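Local structure of transcriptional regulator (Bacillus halodurans, 1Z4E) at residues Q105-C108 with W109-R113. The protein has a GNAT acetyltransferase fold and probably transfers acyl groups, although it is named as a transcriptional regulator. Residues are numbered along the deposited sequence; the frame is centred on the assembly and turned at random.
Sequences QLVC and WAIER
Ile111 lies one turn after Val107 on the same helix, and its side chain lies against the carbonyl oxygen of that residue. Ile111 CB starts 3.5 Å from Val107 O. Ile111 CG1, set anti to its own carbonyl carbon and beside the backbone N (chi1 -68°), comes closest, 3.1 Å from Val107 O. The chain then runs on extended, and Ile111 CD1 ends 3.9 Å from Val107 CG1, the two side chains crossing obliquely. Ile111 N donates to the same Val107 O at 2.8 Å, so one oxygen takes the backbone bond and lies against the methylene. With an alanine here, Val107 CG1 would probably be left without its neighbour on the next turn, and Phe153 of the second subunit would lose a packing partner. The same i to i+4 backbone pattern joins Gln105 to Trp109, Leu106 to Ala110 and Cys108 to Glu112. These turns belong to helix 102-116, the crossover helix between parallel strands 84-93 and 119-127 in the beta-alpha-beta unit of the GNAT fold. Leu106 and Ala110 face the sheet, both resting on Leu70, while Val107 reaches Ile88 and also Phe136 and Leu140 of helix 133-140. Cys108 O is gripped twice: Glu112 N donates to it at 3.0 Å, and a water donates from 2.7 Å. That water also donates to Glu112 OE2 at 2.8 Å, bridging carbonyl and carboxylate. The bend of the Glu112 chain at chi2 (-51°) curls the acid back toward this water, and OE2 also forms a salt bridge with Lys115.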
loop_
_atom_site.group_PDB
_atom_site.type_symbol
_atom_site.label_atom_id
_atom_site.label_comp_id
_atom_site.label_asym_id
_atom_site.label_seq_id
_atom_site.Cartn_x
_atom_site.Cartn_y
_atom_site.Cartn_z
ATOM N N GLN A 105 -4.808 11.775 -16.814
ATOM C CA GLN A 105 -3.500 11.672 -17.455
ATOM C C GLN A 105 -2.428 11.238 -16.460
ATOM O O GLN A 105 -1.595 10.390 -16.762
ATOM C CB GLN A 105 -3.079 13.013 -18.060
ATOM C CG GLN A 105 -3.834 13.401 -19.307
ATOM C CD GLN A 105 -3.403 14.753 -19.833
ATOM O OE1 GLN A 105 -2.261 14.933 -20.251
ATOM N NE2 GLN A 105 -4.315 15.718 -19.804
ATOM N N LEU A 106 -2.452 11.827 -15.272
ATOM C CA LEU A 106 -1.467 11.502 -14.249
ATOM C C LEU A 106 -1.544 10.031 -13.827
ATOM O O LEU A 106 -0.522 9.350 -13.726
ATOM C CB LEU A 106 -1.665 12.430 -13.041
ATOM C CG LEU A 106 -0.584 12.499 -11.966
ATOM C CD1 LEU A 106 0.770 12.858 -12.588
ATOM C CD2 LEU A 106 -0.998 13.544 -10.930
ATOM N N VAL A 107 -2.753 9.534 -13.587
ATOM C CA VAL A 107 -2.918 8.142 -13.182
ATOM C C VAL A 107 -2.577 7.184 -14.331
ATOM O O VAL A 107 -1.949 6.149 -14.116
ATOM C CB VAL A 107 -4.357 7.873 -12.691
ATOM C CG1 VAL A 107 -4.548 6.394 -12.392
ATOM C CG2 VAL A 107 -4.632 8.705 -11.457
ATOM N N CYS A 108 -2.988 7.524 -15.549
ATOM C CA CYS A 108 -2.676 6.669 -16.693
ATOM C C CYS A 108 -1.159 6.577 -16.873
ATOM O O CYS A 108 -0.623 5.518 -17.195
ATOM C CB CYS A 108 -3.331 7.221 -17.962
ATOM S SG CYS A 108 -5.128 6.952 -18.012
ATOM N N TRP A 109 -0.469 7.691 -16.648
ATOM C CA TRP A 109 0.987 7.734 -16.769
ATOM C C TRP A 109 1.599 6.801 -15.723
ATOM O O TRP A 109 2.505 6.010 -16.018
ATOM C CB TRP A 109 1.483 9.162 -16.530
ATOM C CG TRP A 109 2.919 9.390 -16.891
ATOM C CD1 TRP A 109 3.405 9.822 -18.092
ATOM C CD2 TRP A 109 4.053 9.232 -16.032
ATOM N NE1 TRP A 109 4.773 9.950 -18.030
ATOM C CE2 TRP A 109 5.195 9.595 -16.777
ATOM C CE3 TRP A 109 4.215 8.822 -14.702
ATOM C CZ2 TRP A 109 6.485 9.561 -16.236
ATOM C CZ3 TRP A 109 5.497 8.789 -14.165
ATOM C CH2 TRP A 109 6.615 9.158 -14.932
ATOM N N ALA A 110 1.094 6.896 -14.498
ATOM C CA ALA A 110 1.573 6.064 -13.398
ATOM C C ALA A 110 1.322 4.585 -13.680
ATOM O O ALA A 110 2.151 3.737 -13.351
ATOM C CB ALA A 110 0.888 6.473 -12.095
ATOM N N ILE A 111 0.174 4.280 -14.276
ATOM C CA ILE A 111 -0.169 2.898 -14.609
ATOM C C ILE A 111 0.799 2.326 -15.644
ATOM O O ILE A 111 1.208 1.169 -15.546
ATOM C CB ILE A 111 -1.604 2.793 -15.159
ATOM C CG1 ILE A 111 -2.607 3.102 -14.046
ATOM C CG2 ILE A 111 -1.842 1.404 -15.739
ATOM C CD1 ILE A 111 -4.045 3.109 -14.510
ATOM N N GLU A 112 1.155 3.127 -16.645
ATOM C CA GLU A 112 2.094 2.660 -17.661
ATOM C C GLU A 112 3.458 2.450 -17.024
ATOM O O GLU A 112 4.201 1.539 -17.392
ATOM C CB GLU A 112 2.199 3.671 -18.806
ATOM C CG GLU A 112 0.996 3.625 -19.723
ATOM C CD GLU A 112 0.699 2.207 -20.179
ATOM O OE1 GLU A 112 1.625 1.571 -20.733
ATOM O OE2 GLU A 112 -0.448 1.733 -19.979
ATOM N N ARG A 113 3.777 3.314 -16.071
ATOM C CA ARG A 113 5.033 3.245 -15.337
ATOM C C ARG A 113 5.071 1.897 -14.609
ATOM O O ARG A 113 6.070 1.179 -14.661
ATOM C CB ARG A 113 5.086 4.393 -14.326
ATOM C CG ARG A 113 6.376 4.519 -13.534
ATOM C CD ARG A 113 7.344 5.460 -14.211
ATOM N NE ARG A 113 8.399 5.920 -13.306
ATOM C CZ ARG A 113 9.456 6.623 -13.702
ATOM N NH1 ARG A 113 9.594 6.941 -14.984
ATOM N NH2 ARG A 113 10.375 7.004 -12.825
HETATM O O HOH W 1 -1.958 3.829 -18.824
#